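PDB 4XXF: fuculose-1-phosphate aldolase from Glaciozyma antarctica, which belongs to the class II aldolase and adducin family and carries zinc in a four-chain assembly. Local coordinates for residues A13-E18 and R49-K54; K23-A28 and T189-V194; E36-T41 and W196-E201. One frame throughout, in Å; residues are numbered along the deposited sequence.

Interaction 1: residues A13-E18 and R49-K54; sequences ATVEAE and RDPENK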
loop_
_atom_site.group_PDB
_atom_site.type_symbol
_atom_site.label_atom_id
_atom_site.label_comp_id
_atom_site.label_asym_id
_atom_site.label_seq_id
_atom_site.Cartn_x
_atom_site.Cartn_y
_atom_site.Cartn_z
ATOM N N ALA A 13 -15.897 24.748 28.778
ATOM C CA ALA A 13 -16.151 25.637 29.906
ATOM C C ALA A 13 -15.912 27.106 29.562
ATOM O O ALA A 13 -16.671 27.986 29.972
ATOM C CB ALA A 13 -15.293 25.225 31.092
ATOM N N THR A 14 -14.841 27.367 28.820
ATOM C CA THR A 14 -14.479 28.718 28.415
ATOM C C THR A 14 -14.097 28.727 26.939
ATOM O O THR A 14 -13.813 27.677 26.353
ATOM C CB THR A 14 -13.289 29.271 29.224
ATOM O OG1 THR A 14 -12.118 28.495 28.930
ATOM C CG2 THR A 14 -13.568 29.218 30.719
ATOM N N VAL A 15 -14.073 29.915 26.350
ATOM C CA VAL A 15 -13.652 30.078 24.961
ATOM C C VAL A 15 -12.187 29.652 24.793
ATOM O O VAL A 15 -11.823 29.053 23.779
ATOM C CB VAL A 15 -13.851 31.542 24.485
ATOM C CG1 VAL A 15 -13.239 31.744 23.105
ATOM C CG2 VAL A 15 -15.320 31.883 24.455
ATOM N N GLU A 16 -11.355 29.937 25.791
ATOM C CA GLU A 16 -9.966 29.498 25.777
ATOM C C GLU A 16 -9.860 27.974 25.750
ATOM O O GLU A 16 -9.024 27.417 25.038
ATOM C CB GLU A 16 -9.199 30.039 26.992
ATOM C CG GLU A 16 -9.003 31.560 27.023
ATOM C CD GLU A 16 -8.294 32.055 28.289
ATOM O OE1 GLU A 16 -8.087 31.253 29.233
ATOM O OE2 GLU A 16 -7.956 33.259 28.346
ATOM N N ALA A 17 -10.699 27.295 26.526
ATOM C CA ALA A 17 -10.710 25.834 26.530
ATOM C C ALA A 17 -11.146 25.283 25.175
ATOM O O ALA A 17 -10.582 24.301 24.675
ATOM C CB ALA A 17 -11.618 25.303 27.628
ATOM N N GLU A 18 -12.162 25.907 24.587
ATOM C CA GLU A 18 -12.626 25.506 23.272
ATOM C C GLU A 18 -11.519 25.686 22.232
ATOM O O GLU A 18 -11.305 24.796 21.402
ATOM C CB GLU A 18 -13.877 26.290 22.865
ATOM C CG GLU A 18 -14.419 25.813 21.523
ATOM C CD GLU A 18 -15.741 26.454 21.136
ATOM O OE1 GLU A 18 -16.244 27.322 21.877
ATOM O OE2 GLU A 18 -16.277 26.073 20.070
ATOM N N ARG A 49 -12.518 27.658 12.081
ATOM C CA ARG A 49 -12.892 28.991 12.521
ATOM C C ARG A 49 -12.571 29.163 13.997
ATOM O O ARG A 49 -12.872 28.285 14.811
ATOM C CB ARG A 49 -14.377 29.203 12.278
ATOM C CG ARG A 49 -14.828 30.637 12.303
ATOM C CD ARG A 49 -16.324 30.681 12.246
ATOM N NE ARG A 49 -16.921 30.123 11.024
ATOM C CZ ARG A 49 -17.117 30.812 9.896
ATOM N NH1 ARG A 49 -16.689 32.062 9.793
ATOM N NH2 ARG A 49 -17.728 30.256 8.864
ATOM N N ASP A 50 -11.959 30.288 14.355
ATOM C CA ASP A 50 -11.714 30.576 15.767
ATOM C C ASP A 50 -13.032 30.724 16.514
ATOM O O ASP A 50 -13.977 31.305 15.984
ATOM C CB ASP A 50 -10.876 31.847 15.931
ATOM C CG ASP A 50 -10.456 32.076 17.363
ATOM O OD1 ASP A 50 -11.132 32.855 18.064
ATOM O OD2 ASP A 50 -9.455 31.452 17.784
ATOM N N PRO A 51 -13.105 30.202 17.751
ATOM C CA PRO A 51 -14.389 30.239 18.463
ATOM C C PRO A 51 -14.746 31.593 19.052
ATOM O O PRO A 51 -15.880 31.765 19.510
ATOM C CB PRO A 51 -14.197 29.208 19.581
ATOM C CG PRO A 51 -12.714 29.132 19.779
ATOM C CD PRO A 51 -12.124 29.324 18.417
ATOM N N GLU A 52 -13.814 32.536 19.059
ATOM C CA GLU A 52 -14.107 33.852 19.621
ATOM C C GLU A 52 -14.403 34.873 18.527
ATOM O O GLU A 52 -15.341 35.663 18.645
ATOM C CB GLU A 52 -12.948 34.329 20.493
ATOM C CG GLU A 52 -13.200 35.643 21.194
ATOM C CD GLU A 52 -12.186 35.917 22.280
ATOM O OE1 GLU A 52 -11.065 35.373 22.200
ATOM O OE2 GLU A 52 -12.516 36.680 23.216
ATOM N N ASN A 53 -13.603 34.851 17.466
ATOM C CA ASN A 53 -13.785 35.759 16.340
ATOM C C ASN A 53 -14.056 34.953 15.079
ATOM O O ASN A 53 -13.179 34.252 14.592
ATOM C CB ASN A 53 -12.552 36.652 16.160
ATOM C CG ASN A 53 -12.768 37.769 15.145
ATOM O OD1 ASN A 53 -13.472 37.604 14.147
ATOM N ND2 ASN A 53 -12.154 38.918 15.403
ATOM N N LYS A 54 -15.264 35.094 14.543
ATOM C CA LYS A 54 -15.713 34.295 13.408
ATOM C C LYS A 54 -14.984 34.623 12.107
ATOM O O LYS A 54 -15.131 33.907 11.119
ATOM C CB LYS A 54 -17.221 34.476 13.208
ATOM C CG LYS A 54 -17.639 35.876 12.768
ATOM C CD LYS A 54 -19.158 36.028 12.791
ATOM C CE LYS A 54 -19.573 37.478 12.625
ATOM N NZ LYS A 54 -21.047 37.647 12.776
#
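P51 meets E18 and V15 where the first turns of helix 15-36 pass the loop between strands 45-49 and 56-59. The closest touch is apolar against polar: CB of P51 lies 3.5 Å from CD of E18, and the proline ring and the glutamate chain run antiparallel alongside one another. With CG of E18 anti to its backbone N (chi1 -177°) and the chain extended beyond it, the carboxylate is put beside P51 CB, to which both of its oxygens come close, while E18 CG also approaches CG of the ring. One turn earlier, the CG1 branch of V15 approaches CB of E52 at 3.7 Å, the two side chains crossing at about a right angle. P51 CG is 4.1 Å from the backbone O of V15. Between the two segments the contact is van der Waals packing at the surface, with no hydrogen bond.

The second shell shapes both partners. T14 is the N-cap of the helix, its OG1 accepting from A17 N at 3.0 Å. In the loop, D50 makes an Asx turn around P51: its OD1 takes E52 N at 2.9 Å from above the carboxylate plane and N53 N at 3.2 Å through the anti lone pair. Two bonds to one oxygen are consistent with a fixed bend at P51. Polar links to the helix come from R19, one residue beyond E18, which forms salt bridges to D50 OD2 and E52 OE1; W58 NE1 also donates to D50 OD2.

Interaction 2: residues K23-A28 and T189-V194; sequences KERLVA and TIDSAV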
loop_
_atom_site.group_PDB
_atom_site.type_symbol
_atom_site.label_atom_id
_atom_site.label_comp_id
_atom_site.label_asym_id
_atom_site.label_seq_id
_atom_site.Cartn_x
_atom_site.Cartn_y
_atom_site.Cartn_z
ATOM N N LYS A 23 -7.672 23.544 18.299
ATOM C CA LYS A 23 -6.329 23.521 17.727
ATOM C C LYS A 23 -5.746 22.107 17.772
ATOM O O LYS A 23 -5.172 21.634 16.787
ATOM C CB LYS A 23 -5.414 24.519 18.448
ATOM C CG LYS A 23 -5.752 25.983 18.153
ATOM C CD LYS A 23 -4.850 26.975 18.887
ATOM C CE LYS A 23 -3.420 26.917 18.365
ATOM N NZ LYS A 23 -2.550 27.878 19.104
ATOM N N GLU A 24 -5.902 21.418 18.896
ATOM C CA GLU A 24 -5.411 20.050 18.959
ATOM C C GLU A 24 -6.163 19.161 17.949
ATOM O O GLU A 24 -5.564 18.279 17.311
ATOM C CB GLU A 24 -5.542 19.489 20.377
ATOM C CG GLU A 24 -5.028 18.043 20.474
ATOM C CD GLU A 24 -5.366 17.353 21.782
ATOM O OE1 GLU A 24 -5.907 18.001 22.701
ATOM O OE2 GLU A 24 -5.100 16.137 21.888
ATOM N N ARG A 25 -7.464 19.391 17.794
ATOM C CA ARG A 25 -8.279 18.563 16.913
ATOM C C ARG A 25 -7.869 18.800 15.457
ATOM O O ARG A 25 -7.851 17.855 14.657
ATOM C CB ARG A 25 -9.774 18.853 17.117
ATOM C CG ARG A 25 -10.714 17.722 16.721
ATOM C CD ARG A 25 -10.487 16.509 17.608
ATOM N NE ARG A 25 -11.563 15.525 17.551
ATOM C CZ ARG A 25 -11.512 14.363 18.191
ATOM N NH1 ARG A 25 -10.451 14.072 18.935
ATOM N NH2 ARG A 25 -12.509 13.498 18.097
ATOM N N LEU A 26 -7.557 20.045 15.106
ATOM C CA LEU A 26 -7.098 20.372 13.758
ATOM C C LEU A 26 -5.763 19.704 13.476
ATOM O O LEU A 26 -5.559 19.153 12.388
ATOM C CB LEU A 26 -6.982 21.892 13.573
ATOM C CG LEU A 26 -6.594 22.312 12.156
ATOM C CD1 LEU A 26 -7.634 21.864 11.156
ATOM C CD2 LEU A 26 -6.354 23.792 12.058
ATOM N N VAL A 27 -4.854 19.729 14.445
ATOM C CA VAL A 27 -3.586 19.037 14.293
ATOM C C VAL A 27 -3.805 17.526 14.129
ATOM O O VAL A 27 -3.192 16.895 13.256
ATOM C CB VAL A 27 -2.657 19.329 15.485
ATOM C CG1 VAL A 27 -1.436 18.440 15.422
ATOM C CG2 VAL A 27 -2.242 20.784 15.474
ATOM N N ALA A 28 -4.688 16.944 14.936
ATOM C CA ALA A 28 -5.002 15.524 14.796
ATOM C C ALA A 28 -5.528 15.235 13.392
ATOM O O ALA A 28 -5.174 14.230 12.781
ATOM C CB ALA A 28 -6.009 15.092 15.849
ATOM N N THR A 189 -18.168 20.610 12.170
ATOM C CA THR A 189 -17.052 20.294 13.060
ATOM C C THR A 189 -15.873 19.872 12.218
ATOM O O THR A 189 -16.043 19.467 11.069
ATOM C CB THR A 189 -17.357 19.161 14.066
ATOM O OG1 THR A 189 -17.711 17.965 13.351
ATOM C CG2 THR A 189 -18.470 19.557 15.026
ATOM N N ILE A 190 -14.674 19.980 12.780
ATOM C CA ILE A 190 -13.487 19.408 12.157
ATOM C C ILE A 190 -13.716 17.925 11.883
ATOM O O ILE A 190 -13.409 17.422 10.805
ATOM C CB ILE A 190 -12.261 19.571 13.062
ATOM C CG1 ILE A 190 -11.914 21.046 13.247
ATOM C CG2 ILE A 190 -11.068 18.783 12.526
ATOM C CD1 ILE A 190 -11.075 21.294 14.487
ATOM N N ASP A 191 -14.301 17.244 12.863
ATOM C CA ASP A 191 -14.485 15.800 12.768
ATOM C C ASP A 191 -15.336 15.411 11.567
ATOM O O ASP A 191 -14.968 14.523 10.804
ATOM C CB ASP A 191 -15.138 15.279 14.043
ATOM C CG ASP A 191 -14.339 15.603 15.293
ATOM O OD1 ASP A 191 -14.033 14.669 16.062
ATOM O OD2 ASP A 191 -14.009 16.790 15.515
ATOM N N SER A 192 -16.474 16.080 11.383
ATOM C CA SER A 192 -17.321 15.695 10.266
ATOM C C SER A 192 -16.661 16.033 8.931
ATOM O O SER A 192 -16.745 15.240 8.002
ATOM C CB SER A 192 -18.711 16.332 10.367
ATOM O OG SER A 192 -18.670 17.742 10.236
ATOM N N ALA A 193 -15.988 17.176 8.822
ATOM C CA ALA A 193 -15.280 17.494 7.581
ATOM C C ALA A 193 -14.253 16.410 7.234
ATOM O O ALA A 193 -14.097 16.037 6.067
ATOM C CB ALA A 193 -14.596 18.843 7.686
ATOM N N VAL A 194 -13.563 15.904 8.250
ATOM C CA VAL A 194 -12.587 14.840 8.076
ATOM C C VAL A 194 -13.258 13.535 7.650
ATOM O O VAL A 194 -12.776 12.878 6.722
ATOM C CB VAL A 194 -11.779 14.641 9.366
ATOM C CG1 VAL A 194 -10.960 13.358 9.317
ATOM C CG2 VAL A 194 -10.840 15.813 9.581
#
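R25 reaches from segment 23-28 of helix 15-36 to the first turn of helix 190-213; its CB meets I190, and everything beyond it turns to D191. CB rests 3.8 Å from CD1 of I190. At CG, which stands 3.6 Å from D191 OD2, the chain bends (chi2 64°), and this turn swings the guanidinium over to the aspartate. NE then donates to D191 OD1 at 3.0 Å, with a weak second bond to OD2. At the tip, NH2 donates to the same OD1 at 2.8 Å, nearly along its C-O axis. The salt bridge is thus side-on, with two nitrogens gripping one oxygen. OD1 lies near the guanidinium plane, although the carboxylate itself is turned 33° from that plane. R25 also makes a cation-pi contact with F245 of helix 234-256.

The two helical segments run almost parallel, at 14°, with their axes 10.3 Å apart; they pack side by side as part of the helical layer that accompanies the mixed sheet of this AraD-like fold. Beside the ion pair, I190 points its CD1 across to the other helix. This atom sits 3.8 Å from L26 N and 4.2 Å from L26 CB, while V48 of strand 45-49 touches both I190 and L26.

D191 sits in the first turn, next to the capped start of its helix. T189 is the N-cap, with OG1 accepting from S192 N at 3.0 Å, and T189 N donates weakly to S192 OG, completing a capping box. S192 OG is further bonded to E234.

Interaction 3: residues E36-T41 and W196-E201; sequences EGFDHT and WFIMLE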
loop_
_atom_site.group_PDB
_atom_site.type_symbol
_atom_site.label_atom_id
_atom_site.label_comp_id
_atom_site.label_asym_id
_atom_site.label_seq_id
_atom_site.Cartn_x
_atom_site.Cartn_y
_atom_site.Cartn_z
ATOM N N GLU A 36 -3.024 8.692 6.379
ATOM C CA GLU A 36 -3.777 8.092 5.273
ATOM C C GLU A 36 -3.081 8.275 3.925
ATOM O O GLU A 36 -3.503 7.691 2.920
ATOM C CB GLU A 36 -5.185 8.697 5.197
ATOM C CG GLU A 36 -6.052 8.428 6.424
ATOM C CD GLU A 36 -6.418 6.970 6.602
ATOM O OE1 GLU A 36 -6.613 6.253 5.592
ATOM O OE2 GLU A 36 -6.528 6.521 7.762
ATOM N N GLY A 37 -2.038 9.099 3.889
ATOM C CA GLY A 37 -1.354 9.396 2.640
ATOM C C GLY A 37 -2.105 10.338 1.719
ATOM O O GLY A 37 -1.878 10.318 0.505
ATOM N N PHE A 38 -2.970 11.182 2.279
ATOM C CA PHE A 38 -3.795 12.091 1.491
ATOM C C PHE A 38 -3.033 13.315 1.016
ATOM O O PHE A 38 -3.543 14.082 0.198
ATOM C CB PHE A 38 -5.001 12.592 2.296
ATOM C CG PHE A 38 -6.029 11.541 2.620
ATOM C CD1 PHE A 38 -6.077 10.313 1.969
ATOM C CD2 PHE A 38 -6.977 11.814 3.590
ATOM C CE1 PHE A 38 -7.061 9.373 2.307
ATOM C CE2 PHE A 38 -7.945 10.889 3.929
ATOM C CZ PHE A 38 -7.988 9.673 3.289
ATOM N N ASP A 39 -1.843 13.540 1.564
ATOM C CA ASP A 39 -1.096 14.741 1.214
ATOM C C ASP A 39 -0.178 14.497 0.020
ATOM O O ASP A 39 0.166 13.366 -0.318
ATOM C CB ASP A 39 -0.314 15.283 2.426
ATOM C CG ASP A 39 0.509 14.230 3.172
ATOM O OD1 ASP A 39 1.321 14.669 4.019
ATOM O OD2 ASP A 39 0.370 12.998 2.969
ATOM N N HIS A 40 0.164 15.581 -0.658
ATOM C CA HIS A 40 1.100 15.561 -1.777
ATOM C C HIS A 40 1.791 16.911 -1.775
ATOM O O HIS A 40 1.130 17.948 -1.607
ATOM C CB HIS A 40 0.373 15.287 -3.112
ATOM C CG HIS A 40 1.292 15.027 -4.278
ATOM N ND1 HIS A 40 2.245 14.033 -4.275
ATOM C CD2 HIS A 40 1.380 15.624 -5.494
ATOM C CE1 HIS A 40 2.882 14.027 -5.433
ATOM N NE2 HIS A 40 2.378 14.983 -6.191
ATOM N N THR A 41 3.113 16.892 -1.918
ATOM C CA THR A 41 3.966 18.089 -1.865
ATOM C C THR A 41 3.505 19.040 -0.747
ATOM O O THR A 41 3.318 18.604 0.387
ATOM C CB THR A 41 4.040 18.814 -3.247
ATOM O OG1 THR A 41 2.774 19.405 -3.568
ATOM C CG2 THR A 41 4.455 17.827 -4.347
ATOM N N TRP A 196 -16.029 13.203 6.017
ATOM C CA TRP A 196 -16.466 13.319 4.631
ATOM C C TRP A 196 -15.288 13.200 3.660
ATOM O O TRP A 196 -15.429 12.595 2.596
ATOM C CB TRP A 196 -17.224 14.623 4.385
ATOM C CG TRP A 196 -18.365 14.898 5.325
ATOM C CD1 TRP A 196 -18.709 16.130 5.819
ATOM C CD2 TRP A 196 -19.331 13.967 5.858
ATOM N NE1 TRP A 196 -19.810 16.019 6.633
ATOM C CE2 TRP A 196 -20.202 14.705 6.683
ATOM C CE3 TRP A 196 -19.537 12.586 5.730
ATOM C CZ2 TRP A 196 -21.278 14.121 7.349
ATOM C CZ3 TRP A 196 -20.603 12.005 6.403
ATOM C CH2 TRP A 196 -21.453 12.771 7.210
ATOM N N PHE A 197 -14.127 13.739 4.021
ATOM C CA PHE A 197 -12.968 13.621 3.141
ATOM C C PHE A 197 -12.509 12.166 3.038
ATOM O O PHE A 197 -12.265 11.665 1.938
ATOM C CB PHE A 197 -11.811 14.516 3.608
ATOM C CG PHE A 197 -10.802 14.771 2.529
ATOM C CD1 PHE A 197 -9.848 13.813 2.212
ATOM C CD2 PHE A 197 -10.821 15.945 1.803
ATOM C CE1 PHE A 197 -8.939 14.022 1.188
ATOM C CE2 PHE A 197 -9.891 16.162 0.799
ATOM C CZ PHE A 197 -8.957 15.198 0.491
ATOM N N ILE A 198 -12.379 11.485 4.174
ATOM C CA ILE A 198 -11.983 10.077 4.178
ATOM C C ILE A 198 -12.953 9.240 3.345
ATOM O O ILE A 198 -12.544 8.387 2.540
ATOM C CB ILE A 198 -11.919 9.522 5.619
ATOM C CG1 ILE A 198 -10.734 10.134 6.367
ATOM C CG2 ILE A 198 -11.788 8.008 5.621
ATOM C CD1 ILE A 198 -10.812 9.930 7.890
ATOM N N MET A 199 -14.248 9.469 3.540
ATOM C CA MET A 199 -15.250 8.679 2.837
ATOM C C MET A 199 -15.282 8.993 1.353
ATOM O O MET A 199 -15.508 8.095 0.536
ATOM C CB MET A 199 -16.631 8.881 3.468
ATOM C CG MET A 199 -16.689 8.340 4.898
ATOM S SD MET A 199 -18.300 8.591 5.675
ATOM C CE MET A 199 -19.266 7.306 4.876
ATOM N N LEU A 200 -15.069 10.253 0.988
ATOM C CA LEU A 200 -15.112 10.630 -0.426
ATOM C C LEU A 200 -13.879 10.108 -1.158
ATOM O O LEU A 200 -13.999 9.586 -2.266
ATOM C CB LEU A 200 -15.233 12.152 -0.579
ATOM C CG LEU A 200 -15.433 12.698 -1.994
ATOM C CD1 LEU A 200 -16.647 12.062 -2.649
ATOM C CD2 LEU A 200 -15.593 14.196 -1.913
ATOM N N GLU A 201 -12.706 10.219 -0.538
ATOM C CA GLU A 201 -11.493 9.658 -1.127
ATOM C C GLU A 201 -11.647 8.154 -1.340
ATOM O O GLU A 201 -11.297 7.628 -2.402
ATOM C CB GLU A 201 -10.276 9.962 -0.246
ATOM C CG GLU A 201 -8.947 9.294 -0.682
ATOM C CD GLU A 201 -8.336 9.838 -1.959
ATOM O OE1 GLU A 201 -8.869 10.817 -2.536
ATOM O OE2 GLU A 201 -7.290 9.282 -2.359
#
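The chain leaves helix 15-36 through a Schellman motif at G37, whose phi of 75° ends the helical course, and F38 then faces helical segment 196-201. The nearest CA atoms, those of F38 and E201, are 8.5 Å apart, bridged by side chains.

F38 makes every close contact from its side. Its CD2 lies 3.8 Å from CD1 of F197, and the two rings meet obliquely, with planes at 47° and centroids 5.4 Å apart. I198 CG1 comes to the ring edge in its plane, 3.8 Å from F38 CE2. E201 CG stands 3.5 Å from F38 CE1. The bent E201 chain (chi2 70°) takes the carboxylate to S120 OG and the backbone N of Y122 and G123. One face of the F38 ring is covered by CB of E36, and F33 meets it edge-to-face.

In this class II aldolase fold the contact is buried, joining the loop after helix 15-36 to helix 190-213, and F197 carries it on to C116, S118, L183 and T185 of the central strands, its side chain about 9 Å from a bound zinc ion. T41 N is hydrogen-bonded to Y244 OH of a second subunit, and I198 packs on H40 of a third.

In the fold
Interactions 1, 2 and 3 follow helix 15-36 from its start to the turn just after its end. Interaction 1 is a surface contact, about 20 Å from the centre of the chain, where the helix meets a loop by packing without cross-segment hydrogen bonds. Interactions 2 and 3 are buried, about 8 and 9 Å from that centre, and share helix 190-213 as their second partner, with their own centres about 14 Å apart. They differ in chemistry: an ion pair over an aliphatic contact in interaction 2, an aromatic ring among carbon atoms in interaction 3. Of the three, only interaction 3 has residues touched by other subunits.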